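Local atomic coordinates of endo-b-1,4-glucanase (Nasutitermes takasagoensis, PDB entry 1KS8), a protein that probably hydrolyses internal beta-1,4-glucosidic linkages in cellulose, lichenin and cereal beta-glucans, as a family 9 glycoside hydrolase. Residues L315-L320 with S325-F330; N309-M314 with T333-A338; Y337-G342 with A419-A424. All blocks are in the same frame, centred on the assembly; numbering follows the deposited sequence.

Interaction 1. Residues L315-L320 with S325-F330; sequences LEAAEL and SSYRQF
Arg328 reaches from one helix to the other and ends beside the carboxylate of Glu319, where NH2 donates to OE1 at 3.1 Å in a hydrogen-bonded salt bridge. The bond is bent, with 141° at the hydrogen. OE1 is met from above the carboxylate plane and lies tilted from the guanidinium plane; the two flat groups are turned 44° against each other. A water completes this polar cluster: it accepts from Arg328 NE at 2.9 Å and donates to Glu319 OE1 and to the backbone carbonyl Leu315 O, both at 2.8 Å. That carbonyl gets little from its own helix within 315-320, since Glu319 N makes only a weak bond to it. OE1 is thus gripped twice, and two guanidinium nitrogens of Arg328 have partners.

The Arg328 chain is extended from CG to NE, which lays its aliphatic part along Ala318: Ala318 CB touches Arg328 CG as well as Arg328 NE, the latter at 3.6 Å. Leu315 CD2 meets Arg328 CG from another side at 4.0 Å. Separately from this polar cluster, Ala317 CB abuts the ring edge of Tyr327 at CD2, 3.7 Å away, while Val277 and Val281 of helix 271-286 pack against Ala317 and Tyr327 respectively. With an alanine in place of Arg328, Glu319 would probably lose its cationic mate, the water an N-H donor, and Ala318 the chain lying over its methyl.

Residues 315-319 and 325-330 run nearly antiparallel, 162° between directions and 8.3 Å between axes, joined by a short turn. This is an antiparallel alpha-hairpin, the helical pairing from which the (alpha/alpha)6 barrel of family 9 glycoside hydrolases is built.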
ATOM      1  N   LEU A 315      -5.661 -15.337  -3.056  1.00  9.97           N
ATOM      2  CA  LEU A 315      -6.973 -15.275  -2.427  1.00  9.97           C
ATOM      3  C   LEU A 315      -8.001 -14.698  -3.400  1.00 10.74           C
ATOM      4  O   LEU A 315      -9.158 -15.132  -3.425  1.00 11.45           O
ATOM      5  CB  LEU A 315      -6.893 -14.441  -1.145  1.00 10.62           C
ATOM      6  CG  LEU A 315      -6.136 -15.167  -0.025  1.00 10.00           C
ATOM      7  CD1 LEU A 315      -5.677 -14.180   1.041  1.00 11.27           C
ATOM      8  CD2 LEU A 315      -7.033 -16.237   0.575  1.00 11.43           C
ATOM      9  N   GLU A 316      -7.578 -13.733  -4.212  1.00 11.41           N
ATOM     10  CA  GLU A 316      -8.474 -13.134  -5.197  1.00 11.64           C
ATOM     11  C   GLU A 316      -8.766 -14.151  -6.295  1.00 12.35           C
ATOM     12  O   GLU A 316      -9.883 -14.223  -6.811  1.00 13.03           O
ATOM     13  CB  GLU A 316      -7.840 -11.874  -5.799  1.00 10.63           C
ATOM     14  CG  GLU A 316      -7.957 -10.646  -4.909  1.00 12.09           C
ATOM     15  CD  GLU A 316      -9.342 -10.030  -4.953  1.00 13.97           C
ATOM     16  OE1 GLU A 316      -9.706  -9.293  -4.013  1.00 12.37           O
ATOM     17  OE2 GLU A 316     -10.067 -10.275  -5.940  1.00 17.60           O
ATOM     18  N   ALA A 317      -7.757 -14.941  -6.647  1.00 11.62           N
ATOM     19  CA  ALA A 317      -7.911 -15.964  -7.676  1.00 11.73           C
ATOM     20  C   ALA A 317      -8.890 -17.033  -7.203  1.00 12.15           C
ATOM     21  O   ALA A 317      -9.711 -17.524  -7.982  1.00 12.74           O
ATOM     22  CB  ALA A 317      -6.565 -16.593  -7.993  1.00 12.21           C
ATOM     23  N   ALA A 318      -8.799 -17.395  -5.926  1.00 12.28           N
ATOM     24  CA  ALA A 318      -9.687 -18.403  -5.360  1.00 13.79           C
ATOM     25  C   ALA A 318     -11.142 -17.962  -5.483  1.00 15.27           C
ATOM     26  O   ALA A 318     -12.033 -18.788  -5.693  1.00 15.16           O
ATOM     27  CB  ALA A 318      -9.333 -18.658  -3.897  1.00 13.37           C
ATOM     28  N   GLU A 319     -11.383 -16.660  -5.358  1.00 15.74           N
ATOM     29  CA  GLU A 319     -12.736 -16.126  -5.468  1.00 17.42           C
ATOM     30  C   GLU A 319     -13.293 -16.307  -6.878  1.00 17.68           C
ATOM     31  O   GLU A 319     -14.508 -16.321  -7.071  1.00 18.81           O
ATOM     32  CB  GLU A 319     -12.759 -14.643  -5.086  1.00 17.48           C
ATOM     33  CG  GLU A 319     -12.461 -14.397  -3.618  1.00 18.72           C
ATOM     34  CD  GLU A 319     -13.499 -15.023  -2.702  1.00 20.99           C
ATOM     35  OE1 GLU A 319     -13.133 -15.457  -1.591  1.00 19.65           O
ATOM     36  OE2 GLU A 319     -14.686 -15.076  -3.089  1.00 23.74           O
ATOM     37  N   LEU A 320     -12.401 -16.440  -7.856  1.00 18.05           N
ATOM     38  CA  LEU A 320     -12.802 -16.637  -9.249  1.00 18.64           C
ATOM     39  C   LEU A 320     -13.184 -18.097  -9.465  1.00 18.46           C
ATOM     40  O   LEU A 320     -13.692 -18.469 -10.524  1.00 18.56           O
ATOM     41  CB  LEU A 320     -11.653 -16.280 -10.198  1.00 18.70           C
ATOM     42  CG  LEU A 320     -11.184 -14.827 -10.276  1.00 19.78           C
ATOM     43  CD1 LEU A 320      -9.943 -14.742 -11.154  1.00 20.65           C
ATOM     44  CD2 LEU A 320     -12.294 -13.952 -10.833  1.00 20.99           C
ATOM     45  N   SER A 325      -9.511 -24.111  -2.785  1.00 15.08           N
ATOM     46  CA  SER A 325      -8.939 -24.716  -1.587  1.00 15.51           C
ATOM     47  C   SER A 325      -7.417 -24.655  -1.520  1.00 15.33           C
ATOM     48  O   SER A 325      -6.852 -24.222  -0.513  1.00 14.31           O
ATOM     49  CB  SER A 325      -9.399 -26.171  -1.459  1.00 18.64           C
ATOM     50  OG  SER A 325     -10.796 -26.234  -1.237  1.00 22.94           O
ATOM     51  N   SER A 326      -6.752 -25.083  -2.588  1.00 13.66           N
ATOM     52  CA  SER A 326      -5.295 -25.082  -2.615  1.00 14.46           C
ATOM     53  C   SER A 326      -4.702 -23.676  -2.619  1.00 13.12           C
ATOM     54  O   SER A 326      -3.696 -23.421  -1.958  1.00 13.19           O
ATOM     55  CB  SER A 326      -4.783 -25.873  -3.826  1.00 16.86           C
ATOM     56  OG  SER A 326      -5.240 -25.318  -5.045  1.00 22.20           O
ATOM     57  N   TYR A 327      -5.326 -22.765  -3.359  1.00 12.54           N
ATOM     58  CA  TYR A 327      -4.843 -21.389  -3.428  1.00 11.67           C
ATOM     59  C   TYR A 327      -4.979 -20.693  -2.076  1.00 11.79           C
ATOM     60  O   TYR A 327      -4.068 -19.993  -1.631  1.00 10.85           O
ATOM     61  CB  TYR A 327      -5.617 -20.611  -4.497  1.00 11.89           C
ATOM     62  CG  TYR A 327      -5.171 -20.877  -5.921  1.00 12.72           C
ATOM     63  CD1 TYR A 327      -4.310 -21.935  -6.231  1.00 12.93           C
ATOM     64  CD2 TYR A 327      -5.619 -20.069  -6.965  1.00 12.97           C
ATOM     65  CE1 TYR A 327      -3.908 -22.177  -7.546  1.00 13.51           C
ATOM     66  CE2 TYR A 327      -5.225 -20.302  -8.278  1.00 13.80           C
ATOM     67  CZ  TYR A 327      -4.373 -21.353  -8.563  1.00 13.59           C
ATOM     68  OH  TYR A 327      -3.990 -21.572  -9.867  1.00 14.46           O
ATOM     69  N   ARG A 328      -6.120 -20.887  -1.424  1.00 11.07           N
ATOM     70  CA  ARG A 328      -6.357 -20.284  -0.118  1.00 11.00           C
ATOM     71  C   ARG A 328      -5.399 -20.860   0.917  1.00 11.22           C
ATOM     72  O   ARG A 328      -4.871 -20.134   1.761  1.00 10.46           O
ATOM     73  CB  ARG A 328      -7.806 -20.524   0.313  1.00 11.30           C
ATOM     74  CG  ARG A 328      -8.797 -19.662  -0.447  1.00 10.88           C
ATOM     75  CD  ARG A 328     -10.231 -20.127  -0.259  1.00 10.95           C
ATOM     76  NE  ARG A 328     -11.161 -19.199  -0.894  1.00 11.87           N
ATOM     77  CZ  ARG A 328     -12.436 -19.467  -1.163  1.00 13.30           C
ATOM     78  NH1 ARG A 328     -12.954 -20.649  -0.858  1.00 14.81           N
ATOM     79  NH2 ARG A 328     -13.195 -18.539  -1.735  1.00 14.50           N
ATOM     80  N   GLN A 329      -5.172 -22.167   0.849  1.00 11.85           N
ATOM     81  CA  GLN A 329      -4.265 -22.825   1.780  1.00 13.33           C
ATOM     82  C   GLN A 329      -2.846 -22.294   1.602  1.00 11.87           C
ATOM     83  O   GLN A 329      -2.169 -21.973   2.582  1.00 11.98           O
ATOM     84  CB  GLN A 329      -4.275 -24.338   1.550  1.00 15.56           C
ATOM     85  CG  GLN A 329      -3.324 -25.118   2.455  1.00 21.96           C
ATOM     86  CD  GLN A 329      -3.820 -25.228   3.887  1.00 24.99           C
ATOM     87  OE1 GLN A 329      -3.120 -25.749   4.757  1.00 29.45           O
ATOM     88  NE2 GLN A 329      -5.032 -24.748   4.139  1.00 27.62           N
ATOM     89  N   PHE A 330      -2.392 -22.189   0.355  1.00 11.02           N
ATOM     90  CA  PHE A 330      -1.041 -21.703   0.121  1.00 11.11           C
ATOM     91  C   PHE A 330      -0.902 -20.260   0.587  1.00 10.01           C
ATOM     92  O   PHE A 330       0.102 -19.892   1.196  1.00  9.49           O
ATOM     93  CB  PHE A 330      -0.653 -21.794  -1.355  1.00 10.83           C
ATOM     94  CG  PHE A 330       0.825 -21.648  -1.584  1.00 12.01           C
ATOM     95  CD1 PHE A 330       1.650 -22.768  -1.624  1.00 12.14           C
ATOM     96  CD2 PHE A 330       1.404 -20.387  -1.669  1.00 11.75           C
ATOM     97  CE1 PHE A 330       3.034 -22.630  -1.742  1.00 12.89           C
ATOM     98  CE2 PHE A 330       2.783 -20.239  -1.786  1.00 13.47           C
ATOM     99  CZ  PHE A 330       3.600 -21.365  -1.822  1.00 12.76           C
TER
HETATM  100  O   HOH W   1     -10.480 -16.379  -1.311  1.00 12.69           O

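Interaction 2. Residues N309-M314 with T333-A338; sequences NAAFIM and TQIDYA
Ala311 and Gln334 bring the backbones of helices 303-319 and 324-341 closest between these segments, with their CA atoms 6.5 Å apart, each residue directing its CB at the other helix. The two CB atoms, Ala311 CB and Gln334 CB, stand 4.2 Å from each other, so the small methyl meets the base of the glutamine and not its amide. The same methyl is approached by the end of the Ile335 side chain, Ile335 CD1 lying 4.2 Å from Ala311 CB. Ile335 has CG1 beside its backbone N (chi1 -62°), and a second bend at chi2 (-57°) carries CD1 over toward the alanine. Ala311 is therefore touched by two neighbouring residues of the opposing helix, one through its CB and one through its terminal methyl.

The glutamine chain is bent at chi2, and both the oxygen and the nitrogen of its amide have partners. Gln334 OE1 accepts from the backbone N of Leu296, while NE2 donates to the carbonyl O of Gly294 and to Thr333 OG1. The latter bond is 3.2 Å long from Gln334 NE2 to Thr333 OG1, fairly straight at 162°, with the hydroxyl oxygen in the amide plane. These partners fix the rotation of the amide and tie helix 324-341 to residues 294-296.

Ile335 also packs on Ala424, Leu425 and Leu428 of helix 415-430, and Ala311 is touched further by Ala331. No hydrogen bond crosses between the two segments. Contact between them consists of carbon against carbon, at van der Waals distance and fully buried, which implies that dispersion and exclusion of water hold the helices here, while the buried polar amide of Gln334 is satisfied by other neighbours.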
ATOM      1  N   ASN A 309       1.803 -10.105  -0.872  1.00  7.77           N
ATOM      2  CA  ASN A 309       1.118  -9.605  -2.062  1.00  7.74           C
ATOM      3  C   ASN A 309       0.698 -10.789  -2.921  1.00  8.60           C
ATOM      4  O   ASN A 309      -0.402 -10.809  -3.473  1.00  8.79           O
ATOM      5  CB  ASN A 309       2.035  -8.691  -2.882  1.00  7.49           C
ATOM      6  CG  ASN A 309       2.203  -7.322  -2.258  1.00  8.01           C
ATOM      7  OD1 ASN A 309       1.679  -7.051  -1.179  1.00  7.71           O
ATOM      8  ND2 ASN A 309       2.937  -6.446  -2.940  1.00  8.94           N
ATOM      9  N   ALA A 310       1.585 -11.772  -3.039  1.00  9.15           N
ATOM     10  CA  ALA A 310       1.287 -12.965  -3.817  1.00  8.34           C
ATOM     11  C   ALA A 310       0.124 -13.694  -3.151  1.00  9.48           C
ATOM     12  O   ALA A 310      -0.778 -14.190  -3.832  1.00 10.09           O
ATOM     13  CB  ALA A 310       2.512 -13.869  -3.887  1.00 10.36           C
ATOM     14  N   ALA A 311       0.139 -13.752  -1.822  1.00  9.07           N
ATOM     15  CA  ALA A 311      -0.932 -14.416  -1.087  1.00  9.16           C
ATOM     16  C   ALA A 311      -2.271 -13.759  -1.409  1.00  9.39           C
ATOM     17  O   ALA A 311      -3.279 -14.445  -1.585  1.00  9.28           O
ATOM     18  CB  ALA A 311      -0.664 -14.359   0.418  1.00  9.15           C
ATOM     19  N   PHE A 312      -2.292 -12.432  -1.494  1.00  9.08           N
ATOM     20  CA  PHE A 312      -3.544 -11.755  -1.798  1.00  8.43           C
ATOM     21  C   PHE A 312      -4.020 -12.069  -3.211  1.00  9.08           C
ATOM     22  O   PHE A 312      -5.215 -12.249  -3.436  1.00  9.73           O
ATOM     23  CB  PHE A 312      -3.424 -10.242  -1.629  1.00 10.60           C
ATOM     24  CG  PHE A 312      -4.742  -9.537  -1.740  1.00  9.27           C
ATOM     25  CD1 PHE A 312      -5.765  -9.819  -0.841  1.00  9.96           C
ATOM     26  CD2 PHE A 312      -4.986  -8.642  -2.774  1.00 11.04           C
ATOM     27  CE1 PHE A 312      -7.018  -9.225  -0.970  1.00 11.35           C
ATOM     28  CE2 PHE A 312      -6.238  -8.041  -2.913  1.00 11.54           C
ATOM     29  CZ  PHE A 312      -7.253  -8.335  -2.010  1.00 12.25           C
ATOM     30  N   ILE A 313      -3.095 -12.131  -4.165  1.00  8.45           N
ATOM     31  CA  ILE A 313      -3.473 -12.461  -5.534  1.00  8.64           C
ATOM     32  C   ILE A 313      -4.081 -13.861  -5.541  1.00  8.79           C
ATOM     33  O   ILE A 313      -5.058 -14.118  -6.243  1.00  9.82           O
ATOM     34  CB  ILE A 313      -2.252 -12.410  -6.488  1.00  9.51           C
ATOM     35  CG1 ILE A 313      -1.847 -10.951  -6.726  1.00 11.14           C
ATOM     36  CG2 ILE A 313      -2.583 -13.089  -7.819  1.00 10.66           C
ATOM     37  CD1 ILE A 313      -2.922 -10.099  -7.399  1.00 13.15           C
ATOM     38  N   MET A 314      -3.514 -14.761  -4.745  1.00  9.33           N
ATOM     39  CA  MET A 314      -4.022 -16.127  -4.667  1.00  9.65           C
ATOM     40  C   MET A 314      -5.429 -16.153  -4.080  1.00 10.26           C
ATOM     41  O   MET A 314      -6.290 -16.903  -4.545  1.00 10.65           O
ATOM     42  CB  MET A 314      -3.096 -16.993  -3.815  1.00 10.04           C
ATOM     43  CG  MET A 314      -1.770 -17.295  -4.481  1.00 10.63           C
ATOM     44  SD  MET A 314      -0.748 -18.373  -3.470  1.00 12.28           S
ATOM     45  CE  MET A 314       0.851 -18.107  -4.227  1.00 12.10           C
ATOM     46  N   THR A 333      -0.276 -20.143   4.183  1.00  8.46           N
ATOM     47  CA  THR A 333       1.062 -20.509   4.638  1.00  9.61           C
ATOM     48  C   THR A 333       2.006 -19.310   4.591  1.00  9.37           C
ATOM     49  O   THR A 333       2.902 -19.187   5.424  1.00 10.08           O
ATOM     50  CB  THR A 333       1.694 -21.650   3.800  1.00 10.33           C
ATOM     51  OG1 THR A 333       1.934 -21.199   2.461  1.00 10.97           O
ATOM     52  CG2 THR A 333       0.782 -22.868   3.780  1.00 10.90           C
ATOM     53  N   GLN A 334       1.806 -18.426   3.619  1.00  9.16           N
ATOM     54  CA  GLN A 334       2.666 -17.256   3.494  1.00  9.77           C
ATOM     55  C   GLN A 334       2.379 -16.260   4.606  1.00  9.88           C
ATOM     56  O   GLN A 334       3.301 -15.728   5.226  1.00  9.73           O
ATOM     57  CB  GLN A 334       2.477 -16.614   2.118  1.00  9.65           C
ATOM     58  CG  GLN A 334       2.833 -17.564   0.984  1.00 11.53           C
ATOM     59  CD  GLN A 334       4.256 -18.087   1.097  1.00 10.19           C
ATOM     60  OE1 GLN A 334       5.215 -17.338   0.937  1.00 10.03           O
ATOM     61  NE2 GLN A 334       4.394 -19.377   1.385  1.00 12.28           N
ATOM     62  N   ILE A 335       1.100 -16.009   4.864  1.00  9.20           N
ATOM     63  CA  ILE A 335       0.731 -15.100   5.935  1.00  9.57           C
ATOM     64  C   ILE A 335       1.196 -15.710   7.259  1.00  9.30           C
ATOM     65  O   ILE A 335       1.755 -15.019   8.109  1.00  8.85           O
ATOM     66  CB  ILE A 335      -0.797 -14.870   5.970  1.00  9.76           C
ATOM     67  CG1 ILE A 335      -1.253 -14.212   4.661  1.00 11.53           C
ATOM     68  CG2 ILE A 335      -1.176 -14.010   7.169  1.00 10.58           C
ATOM     69  CD1 ILE A 335      -0.557 -12.895   4.339  1.00 19.39           C
ATOM     70  N   ASP A 336       0.987 -17.015   7.423  1.00  9.24           N
ATOM     71  CA  ASP A 336       1.400 -17.686   8.650  1.00  8.37           C
ATOM     72  C   ASP A 336       2.910 -17.645   8.864  1.00  9.07           C
ATOM     73  O   ASP A 336       3.376 -17.648  10.004  1.00  8.69           O
ATOM     74  CB  ASP A 336       0.899 -19.132   8.666  1.00  9.18           C
ATOM     75  CG  ASP A 336      -0.592 -19.224   8.928  1.00 10.17           C
ATOM     76  OD1 ASP A 336      -1.210 -18.177   9.216  1.00 10.98           O
ATOM     77  OD2 ASP A 336      -1.149 -20.342   8.854  1.00 11.43           O
ATOM     78  N   TYR A 337       3.681 -17.618   7.781  1.00  8.97           N
ATOM     79  CA  TYR A 337       5.124 -17.532   7.939  1.00  8.93           C
ATOM     80  C   TYR A 337       5.425 -16.171   8.563  1.00  8.82           C
ATOM     81  O   TYR A 337       6.204 -16.072   9.510  1.00  9.72           O
ATOM     82  CB  TYR A 337       5.847 -17.668   6.594  1.00  8.98           C
ATOM     83  CG  TYR A 337       7.353 -17.592   6.723  1.00  9.01           C
ATOM     84  CD1 TYR A 337       7.990 -16.376   6.976  1.00  9.01           C
ATOM     85  CD2 TYR A 337       8.142 -18.742   6.631  1.00  9.38           C
ATOM     86  CE1 TYR A 337       9.371 -16.305   7.137  1.00  8.89           C
ATOM     87  CE2 TYR A 337       9.524 -18.682   6.792  1.00  9.08           C
ATOM     88  CZ  TYR A 337      10.132 -17.460   7.046  1.00  9.90           C
ATOM     89  OH  TYR A 337      11.495 -17.388   7.218  1.00 11.29           O
ATOM     90  N   ALA A 338       4.795 -15.123   8.039  1.00  8.24           N
ATOM     91  CA  ALA A 338       5.010 -13.781   8.565  1.00  8.38           C
ATOM     92  C   ALA A 338       4.607 -13.683  10.031  1.00  8.50           C
ATOM     93  O   ALA A 338       5.211 -12.935  10.801  1.00  9.25           O
ATOM     94  CB  ALA A 338       4.222 -12.762   7.746  1.00  8.59           C
TER

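Interaction 3. Residues Y337-G342 with A419-A424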
ATOM      1  N   TYR A 337       3.681 -17.618   7.781  1.00  8.97           N
ATOM      2  CA  TYR A 337       5.124 -17.532   7.939  1.00  8.93           C
ATOM      3  C   TYR A 337       5.425 -16.171   8.563  1.00  8.82           C
ATOM      4  O   TYR A 337       6.204 -16.072   9.510  1.00  9.72           O
ATOM      5  CB  TYR A 337       5.847 -17.668   6.594  1.00  8.98           C
ATOM      6  CG  TYR A 337       7.353 -17.592   6.723  1.00  9.01           C
ATOM      7  CD1 TYR A 337       7.990 -16.376   6.976  1.00  9.01           C
ATOM      8  CD2 TYR A 337       8.142 -18.742   6.631  1.00  9.38           C
ATOM      9  CE1 TYR A 337       9.371 -16.305   7.137  1.00  8.89           C
ATOM     10  CE2 TYR A 337       9.524 -18.682   6.792  1.00  9.08           C
ATOM     11  CZ  TYR A 337      10.132 -17.460   7.046  1.00  9.90           C
ATOM     12  OH  TYR A 337      11.495 -17.388   7.218  1.00 11.29           O
ATOM     13  N   ALA A 338       4.795 -15.123   8.039  1.00  8.24           N
ATOM     14  CA  ALA A 338       5.010 -13.781   8.565  1.00  8.38           C
ATOM     15  C   ALA A 338       4.607 -13.683  10.031  1.00  8.50           C
ATOM     16  O   ALA A 338       5.211 -12.935  10.801  1.00  9.25           O
ATOM     17  CB  ALA A 338       4.222 -12.762   7.746  1.00  8.59           C
ATOM     18  N   LEU A 339       3.585 -14.442  10.419  1.00  8.89           N
ATOM     19  CA  LEU A 339       3.102 -14.411  11.794  1.00  9.14           C
ATOM     20  C   LEU A 339       3.915 -15.253  12.769  1.00  9.00           C
ATOM     21  O   LEU A 339       3.757 -15.112  13.980  1.00  9.65           O
ATOM     22  CB  LEU A 339       1.631 -14.835  11.848  1.00  9.40           C
ATOM     23  CG  LEU A 339       0.669 -14.012  10.983  1.00 10.66           C
ATOM     24  CD1 LEU A 339      -0.760 -14.484  11.221  1.00  9.88           C
ATOM     25  CD2 LEU A 339       0.803 -12.534  11.314  1.00 12.87           C
ATOM     26  N   GLY A 340       4.773 -16.134  12.258  1.00  8.75           N
ATOM     27  CA  GLY A 340       5.590 -16.931  13.158  1.00  9.98           C
ATOM     28  C   GLY A 340       5.897 -18.381  12.831  1.00 10.46           C
ATOM     29  O   GLY A 340       6.696 -18.995  13.532  1.00 11.06           O
ATOM     30  N   ASP A 341       5.302 -18.942  11.783  1.00 11.14           N
ATOM     31  CA  ASP A 341       5.562 -20.344  11.465  1.00 12.27           C
ATOM     32  C   ASP A 341       7.010 -20.669  11.106  1.00 13.94           C
ATOM     33  O   ASP A 341       7.408 -21.835  11.112  1.00 17.27           O
ATOM     34  CB  ASP A 341       4.622 -20.816  10.351  1.00 14.43           C
ATOM     35  CG  ASP A 341       3.244 -21.174  10.874  1.00 16.21           C
ATOM     36  OD1 ASP A 341       2.973 -20.915  12.066  1.00 19.17           O
ATOM     37  OD2 ASP A 341       2.432 -21.719  10.097  1.00 22.20           O
ATOM     38  N   GLY A 342       7.796 -19.641  10.808  1.00 14.42           N
ATOM     39  CA  GLY A 342       9.189 -19.856  10.466  1.00 16.09           C
ATOM     40  C   GLY A 342      10.107 -19.827  11.677  1.00 16.88           C
ATOM     41  O   GLY A 342      11.325 -19.954  11.538  1.00 18.59           O
ATOM     42  N   ALA A 419      -0.130  -3.263   2.853  1.00  7.11           N
ATOM     43  CA  ALA A 419      -1.365  -3.264   2.064  1.00  6.43           C
ATOM     44  C   ALA A 419      -1.878  -4.642   1.663  1.00  7.15           C
ATOM     45  O   ALA A 419      -2.980  -5.029   2.054  1.00  7.96           O
ATOM     46  CB  ALA A 419      -1.198  -2.382   0.828  1.00  7.49           C
ATOM     47  N   GLY A 420      -1.099  -5.371   0.872  1.00  7.20           N
ATOM     48  CA  GLY A 420      -1.520  -6.702   0.460  1.00  7.91           C
ATOM     49  C   GLY A 420      -1.735  -7.582   1.677  1.00  7.77           C
ATOM     50  O   GLY A 420      -2.696  -8.346   1.751  1.00  8.00           O
ATOM     51  N   PHE A 421      -0.820  -7.455   2.634  1.00  7.59           N
ATOM     52  CA  PHE A 421      -0.849  -8.188   3.896  1.00  8.18           C
ATOM     53  C   PHE A 421      -2.179  -7.975   4.621  1.00  7.79           C
ATOM     54  O   PHE A 421      -2.857  -8.937   4.991  1.00  8.34           O
ATOM     55  CB  PHE A 421       0.321  -7.698   4.759  1.00  7.95           C
ATOM     56  CG  PHE A 421       0.361  -8.271   6.149  1.00  7.91           C
ATOM     57  CD1 PHE A 421       0.592  -9.626   6.359  1.00  8.86           C
ATOM     58  CD2 PHE A 421       0.232  -7.434   7.253  1.00  9.06           C
ATOM     59  CE1 PHE A 421       0.697 -10.138   7.655  1.00 10.86           C
ATOM     60  CE2 PHE A 421       0.335  -7.933   8.548  1.00 10.35           C
ATOM     61  CZ  PHE A 421       0.570  -9.287   8.749  1.00  9.77           C
ATOM     62  N   GLN A 422      -2.562  -6.715   4.811  1.00  7.57           N
ATOM     63  CA  GLN A 422      -3.808  -6.418   5.506  1.00  7.60           C
ATOM     64  C   GLN A 422      -5.029  -6.942   4.759  1.00  7.42           C
ATOM     65  O   GLN A 422      -5.949  -7.493   5.370  1.00  8.03           O
ATOM     66  CB  GLN A 422      -3.951  -4.913   5.742  1.00  7.37           C
ATOM     67  CG  GLN A 422      -5.140  -4.575   6.634  1.00  8.04           C
ATOM     68  CD  GLN A 422      -5.168  -3.124   7.057  1.00  7.65           C
ATOM     69  OE1 GLN A 422      -4.218  -2.619   7.656  1.00  7.76           O
ATOM     70  NE2 GLN A 422      -6.265  -2.442   6.751  1.00  8.73           N
ATOM     71  N   SER A 423      -5.044  -6.782   3.440  1.00  7.96           N
ATOM     72  CA  SER A 423      -6.172  -7.264   2.662  1.00  7.92           C
ATOM     73  C   SER A 423      -6.257  -8.788   2.711  1.00  6.78           C
ATOM     74  O   SER A 423      -7.353  -9.350   2.711  1.00  8.46           O
ATOM     75  CB  SER A 423      -6.069  -6.761   1.221  1.00  8.87           C
ATOM     76  OG  SER A 423      -6.248  -5.351   1.200  1.00  8.62           O
ATOM     77  N   ALA A 424      -5.106  -9.454   2.767  1.00  7.10           N
ATOM     78  CA  ALA A 424      -5.072 -10.911   2.848  1.00  7.99           C
ATOM     79  C   ALA A 424      -5.629 -11.356   4.198  1.00  8.17           C
ATOM     80  O   ALA A 424      -6.326 -12.368   4.292  1.00  8.86           O
ATOM     81  CB  ALA A 424      -3.641 -11.422   2.672  1.00  7.87           C
TER
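Phe421, on helix 415-430, points its side chain at the C-terminal end of helix 324-341, where Ala338 and Leu339 receive it; the helices belong to the (alpha/alpha)6 barrel of this glycoside hydrolase. The backbones are well separated, with Ala338 CA and Phe421 CA 9.3 Å apart, and the Phe421 side chain reaches across much of that separation to meet Ala338 and Leu339. Its CG is anti to the backbone N (chi1 175°), which sends the ring out from the helix toward its neighbour. Ala338 CB lies oblique to the ring, 4.4 Å from Phe421 CE1.

The packed side is completed by other elements of the fold: Ala308 of helix 303-319, Ile335 of helix 324-341 and Val347 of a loop all touch Phe421, making the ring a common meeting point for several parts of the chain. Toward the end of helix 324-341 the contact gives way. Gly340, with phi 143°, has backbone angles at which a CB would collide with the carbonyl oxygen of Leu339; it is partly exposed, and Asp341 beyond it is exposed, its OD1 hydrogen-bonded to Tyr3 OH. These residues stay clear of 419-424.

Leu339 closes the buried side: its side chain crosses that of Phe421 obliquely, and its CD2 sits at the ring edge, near the ring plane, 4.1 Å from Phe421 CZ.

In the fold
Interactions 1 and 2 join the same two helices, 303-319 and 324-341, at successive levels of one antiparallel pair, with centres about 10 Å apart; interaction 3 links the second of these helices to helix 415-430. Interaction 1, nearest the turn and with its centre about 21 Å from the centre of the chain, mixes buried alanine and tyrosine contacts with a salt bridge and a bridging water where Glu319 faces solvent. Interactions 2 and 3, with centres about 15 and 14 Å from it, are wholly buried where they touch and purely apolar across their segments. Phe330 CD2 packs on Met314 SD between the first two, and Phe312 on Ser423 and Ala424 between the last two.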